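Local coordinates for crystal protein (Bacillus thuringiensis serovar dakota, PDB 2ZTB), which is a Bacillus thuringiensis toxin, parasporin-2, that recognises cancer cells and, as an elongated beta-rich protein of the aerolysin type, probably forms pores in their membranes, at residues Ser22-Phe27 against Thr33-Ile38; Lys201-Gly204 against Phe210-Asn213. All coordinates share one frame; numbering follows the deposited sequence.

Contact 1: Ser22-Phe27 against Thr33-Ile38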
loop_
_atom_site.group_PDB
_atom_site.type_symbol
_atom_site.label_atom_id
_atom_site.label_comp_id
_atom_site.label_asym_id
_atom_site.label_seq_id
_atom_site.Cartn_x
_atom_site.Cartn_y
_atom_site.Cartn_z
ATOM N N SER A 22 26.474 12.495 10.986
ATOM C CA SER A 22 27.231 11.302 10.738
ATOM C C SER A 22 27.885 11.367 9.363
ATOM O O SER A 22 28.968 10.817 9.188
ATOM C CB SER A 22 26.379 10.047 10.926
ATOM O OG SER A 22 25.501 9.816 9.841
ATOM N N VAL A 23 27.231 12.048 8.408
ATOM C CA VAL A 23 27.763 12.317 7.062
ATOM C C VAL A 23 28.952 13.272 7.156
ATOM O O VAL A 23 30.014 13.035 6.573
ATOM C CB VAL A 23 26.638 12.888 6.103
ATOM C CG1 VAL A 23 27.217 13.551 4.818
ATOM C CG2 VAL A 23 25.622 11.803 5.735
ATOM N N ARG A 24 28.781 14.351 7.906
ATOM C CA ARG A 24 29.857 15.299 8.121
ATOM C C ARG A 24 31.099 14.610 8.728
ATOM O O ARG A 24 32.239 14.879 8.316
ATOM C CB ARG A 24 29.364 16.446 9.009
ATOM C CG ARG A 24 30.309 17.612 9.089
ATOM C CD ARG A 24 29.944 18.529 10.226
ATOM N NE ARG A 24 30.620 19.812 10.090
ATOM C CZ ARG A 24 30.315 20.909 10.781
ATOM N NH1 ARG A 24 29.336 20.894 11.688
ATOM N NH2 ARG A 24 30.993 22.029 10.566
ATOM N N SER A 25 30.872 13.711 9.682
ATOM C CA SER A 25 31.956 13.006 10.401
ATOM C C SER A 25 32.710 12.043 9.485
ATOM O O SER A 25 33.919 11.867 9.607
ATOM C CB SER A 25 31.384 12.258 11.607
ATOM O OG SER A 25 32.374 11.466 12.269
ATOM N N ARG A 26 31.985 11.434 8.552
ATOM C CA ARG A 26 32.581 10.590 7.531
ATOM C C ARG A 26 33.490 11.378 6.564
ATOM O O ARG A 26 34.578 10.926 6.236
ATOM C CB ARG A 26 31.473 9.805 6.809
ATOM C CG ARG A 26 30.958 8.584 7.615
ATOM C CD ARG A 26 31.511 7.228 7.073
ATOM N NE ARG A 26 32.923 7.097 7.342
ATOM C CZ ARG A 26 33.908 6.824 6.477
ATOM N NH1 ARG A 26 33.719 6.551 5.188
ATOM N NH2 ARG A 26 35.125 6.806 6.956
ATOM N N PHE A 27 33.039 12.554 6.127
ATOM C CA PHE A 27 33.827 13.471 5.308
ATOM C C PHE A 27 35.080 13.895 6.063
ATOM O O PHE A 27 36.170 13.921 5.516
ATOM C CB PHE A 27 32.994 14.710 4.940
ATOM C CG PHE A 27 32.200 14.575 3.650
ATOM C CD1 PHE A 27 30.804 14.600 3.671
ATOM C CD2 PHE A 27 32.852 14.452 2.419
ATOM C CE1 PHE A 27 30.065 14.494 2.492
ATOM C CE2 PHE A 27 32.127 14.346 1.208
ATOM C CZ PHE A 27 30.730 14.370 1.240
ATOM N N THR A 33 39.996 16.635 7.751
ATOM C CA THR A 33 39.599 17.933 8.284
ATOM C C THR A 33 38.082 17.933 8.283
ATOM O O THR A 33 37.457 17.449 7.339
ATOM C CB THR A 33 40.148 19.114 7.408
ATOM O OG1 THR A 33 41.582 19.093 7.425
ATOM C CG2 THR A 33 39.671 20.484 7.905
ATOM N N ASN A 34 37.494 18.436 9.357
ATOM C CA ASN A 34 36.048 18.523 9.466
ATOM C C ASN A 34 35.562 19.564 8.441
ATOM O O ASN A 34 36.076 20.675 8.422
ATOM C CB ASN A 34 35.685 18.904 10.909
ATOM C CG ASN A 34 34.201 18.706 11.234
ATOM O OD1 ASN A 34 33.513 17.842 10.662
ATOM N ND2 ASN A 34 33.707 19.503 12.178
ATOM N N PRO A 35 34.631 19.192 7.536
ATOM C CA PRO A 35 34.183 20.226 6.614
ATOM C C PRO A 35 33.346 21.297 7.328
ATOM O O PRO A 35 32.717 21.022 8.377
ATOM C CB PRO A 35 33.302 19.453 5.621
ATOM C CG PRO A 35 32.845 18.257 6.357
ATOM C CD PRO A 35 33.966 17.899 7.279
ATOM N N ASP A 36 33.329 22.496 6.746
ATOM C CA ASP A 36 32.498 23.576 7.232
ATOM C C ASP A 36 31.030 23.230 7.027
ATOM O O ASP A 36 30.192 23.498 7.886
ATOM C CB ASP A 36 32.823 24.858 6.475
ATOM C CG ASP A 36 34.020 25.588 7.026
ATOM O OD1 ASP A 36 34.522 25.248 8.118
ATOM O OD2 ASP A 36 34.465 26.528 6.345
ATOM N N GLY A 37 30.719 22.640 5.880
ATOM C CA GLY A 37 29.349 22.292 5.556
ATOM C C GLY A 37 29.263 21.145 4.577
ATOM O O GLY A 37 30.275 20.736 4.003
ATOM N N ILE A 38 28.043 20.650 4.377
ATOM C CA ILE A 38 27.772 19.512 3.493
ATOM C C ILE A 38 26.586 19.867 2.598
ATOM O O ILE A 38 25.924 20.864 2.833
ATOM C CB ILE A 38 27.525 18.177 4.277
ATOM C CG1 ILE A 38 26.249 18.252 5.141
ATOM C CG2 ILE A 38 28.818 17.764 5.086
ATOM C CD1 ILE A 38 25.781 16.920 5.758
#
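Arg24, on helix 20-31, grips the carbonyl oxygen of Pro35 side-on with two nitrogens: NE to Pro35 O is 3.0 Å and NH2 to Pro35 O is also 3.0 Å. The chain leaving this helix turns back along it and enters strand 37-40, in the end region of an elongated, antiparallel, aerolysin-type beta protein. Both bonds bend, the NE one to an N-H...O angle of 149°, yet the oxygen stays in the guanidinium plane, so the pair fixes the rotation of that group. An extended chain, with CG anti to the backbone N (chi1 -169°), brings it to the loop. Asn34 lies over one guanidinium face, ND2 offset toward the rim, and the two planes are 34° apart. Phe46 makes a cation-pi contact with the same arginine. Next to the polar grip, the Pro35 ring rests against Arg24 and Phe27, three residues apart on the helix: its CG lies 3.8 Å from Arg24 CG and 3.8 Å from Phe27 CB. Asp36 and Gly37 face Asn198 in a classic beta bulge, after which Ile38 points back at the helix. Its two methyls part there, CG2 going to Phe27 CD1 at 4.0 Å and CD1 to Val23 CG1 at 3.8 Å.

Contact 2: Lys201-Gly204 against Phe210-Asn213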
loop_
_atom_site.group_PDB
_atom_site.type_symbol
_atom_site.label_atom_id
_atom_site.label_comp_id
_atom_site.label_asym_id
_atom_site.label_seq_id
_atom_site.Cartn_x
_atom_site.Cartn_y
_atom_site.Cartn_z
ATOM N N LYS A 201 40.020 24.624 4.601
ATOM C CA LYS A 201 41.257 24.707 3.825
ATOM C C LYS A 201 41.250 23.721 2.641
ATOM O O LYS A 201 40.318 22.937 2.485
ATOM C CB LYS A 201 42.464 24.467 4.732
ATOM C CG LYS A 201 42.443 23.138 5.440
ATOM C CD LYS A 201 43.526 23.097 6.455
ATOM C CE LYS A 201 43.739 21.714 6.959
ATOM N NZ LYS A 201 44.781 21.703 8.046
ATOM N N ARG A 202 42.281 23.770 1.803
ATOM C CA ARG A 202 42.413 22.802 0.712
ATOM C C ARG A 202 42.777 21.440 1.304
ATOM O O ARG A 202 43.693 21.343 2.100
ATOM C CB ARG A 202 43.463 23.253 -0.310
ATOM C CG ARG A 202 43.021 24.404 -1.215
ATOM C CD ARG A 202 44.065 24.652 -2.321
ATOM N NE ARG A 202 43.797 25.834 -3.154
ATOM C CZ ARG A 202 42.948 25.910 -4.190
ATOM N NH1 ARG A 202 42.202 24.874 -4.574
ATOM N NH2 ARG A 202 42.839 27.064 -4.856
ATOM N N VAL A 203 42.020 20.408 0.935
ATOM C CA VAL A 203 42.253 19.034 1.393
ATOM C C VAL A 203 42.227 18.072 0.192
ATOM O O VAL A 203 41.847 18.462 -0.918
ATOM C CB VAL A 203 41.160 18.550 2.433
ATOM C CG1 VAL A 203 41.215 19.336 3.755
ATOM C CG2 VAL A 203 39.755 18.587 1.820
ATOM N N GLY A 204 42.607 16.816 0.423
ATOM C CA GLY A 204 42.456 15.774 -0.586
ATOM C C GLY A 204 43.510 15.839 -1.674
ATOM O O GLY A 204 44.362 16.737 -1.674
ATOM N N PHE A 210 36.259 21.926 -2.310
ATOM C CA PHE A 210 35.002 21.215 -2.538
ATOM C C PHE A 210 35.217 19.779 -2.980
ATOM O O PHE A 210 35.938 19.527 -3.948
ATOM C CB PHE A 210 34.134 21.915 -3.604
ATOM C CG PHE A 210 33.895 23.387 -3.354
ATOM C CD1 PHE A 210 33.880 23.915 -2.065
ATOM C CD2 PHE A 210 33.646 24.240 -4.421
ATOM C CE1 PHE A 210 33.659 25.261 -1.846
ATOM C CE2 PHE A 210 33.408 25.596 -4.209
ATOM C CZ PHE A 210 33.422 26.103 -2.914
ATOM N N TRP A 211 34.533 18.857 -2.298
ATOM C CA TRP A 211 34.605 17.432 -2.609
ATOM C C TRP A 211 33.245 16.755 -2.688
ATOM O O TRP A 211 32.312 17.141 -1.989
ATOM C CB TRP A 211 35.477 16.712 -1.570
ATOM C CG TRP A 211 36.894 17.071 -1.731
ATOM C CD1 TRP A 211 37.569 18.042 -1.066
ATOM C CD2 TRP A 211 37.820 16.489 -2.654
ATOM N NE1 TRP A 211 38.854 18.104 -1.508
ATOM C CE2 TRP A 211 39.043 17.159 -2.484
ATOM C CE3 TRP A 211 37.735 15.453 -3.602
ATOM C CZ2 TRP A 211 40.191 16.837 -3.225
ATOM C CZ3 TRP A 211 38.891 15.134 -4.349
ATOM C CH2 TRP A 211 40.092 15.821 -4.140
ATOM N N PHE A 212 33.168 15.725 -3.531
ATOM C CA PHE A 212 31.999 14.854 -3.670
ATOM C C PHE A 212 32.392 13.409 -3.474
ATOM O O PHE A 212 33.432 12.968 -3.968
ATOM C CB PHE A 212 31.334 15.061 -5.036
ATOM C CG PHE A 212 31.054 16.496 -5.325
ATOM C CD1 PHE A 212 32.001 17.280 -5.983
ATOM C CD2 PHE A 212 29.874 17.089 -4.879
ATOM C CE1 PHE A 212 31.779 18.622 -6.208
ATOM C CE2 PHE A 212 29.633 18.440 -5.101
ATOM C CZ PHE A 212 30.590 19.207 -5.769
ATOM N N ASN A 213 31.582 12.686 -2.718
ATOM C CA ASN A 213 31.798 11.273 -2.473
ATOM C C ASN A 213 30.496 10.552 -2.684
ATOM O O ASN A 213 29.439 11.088 -2.353
ATOM C CB ASN A 213 32.306 11.030 -1.047
ATOM C CG ASN A 213 33.787 11.249 -0.924
ATOM O OD1 ASN A 213 34.579 10.322 -1.063
ATOM N ND2 ASN A 213 34.176 12.486 -0.696
#
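Val203 and Trp211 meet across two segments whose backbones stay well apart: the nearest CA atoms, those of Gly204 and Trp211, are 8.3 Å from each other, and no backbone hydrogen bond joins the segments. The chain turns a corner at Lys201, so short strand 202-203 leaves the course of strand 168-199, while 210-213 pairs with that long strand. The contact is made by the indole of Trp211. Its NE1 has its stronger hydrogen bond to His208 O, and Val203 O, 3.1 Å from NE1, is a weak second acceptor of the same N-H. The N-H...O angle to Val203 O is only 130°, with the oxygen at the ring edge, near its plane. Val203 CG1 lies anti to its carbonyl carbon (chi1 -66°), which leaves CG2 between N and C, facing the indole, 3.7 Å from Trp211 CD1. Gly204, at positive phi, brings its CA to 3.6 Å from Trp211 CZ2. Pro205 also touches the tryptophan. Tyr31 of helix 20-31 stacks on the Trp211 ring and touches Val203, while backbone hydrogen bonds of Trp211 with Ala197 and of Asn213 with Phe195 join strand 210-214 to strand 168-199.

Contacts 1 and 2 lie 10 Å apart between centres, with contact 1 closing before contact 2 opens along the chain. They touch directly: Thr33 OG1 is 3.4 Å from Lys201 CE and 3.7 Å from Val203 CG1, while the Phe27 ring packs near Asn213 and the Trp211 backbone (Phe27 CE2 to Trp211 O, 4.3 Å). Strand 168-199 links them, bonding to Gly37 through Asn198 and to Trp211 through Ala197, and helix 20-31 serves both, through Phe27 and Tyr31. Their centres stand about 37 and 42 Å from the centre of the chain; both are plain packing at one tip of the long molecule, probably part of the N-terminal module of parasporin-2-like toxins.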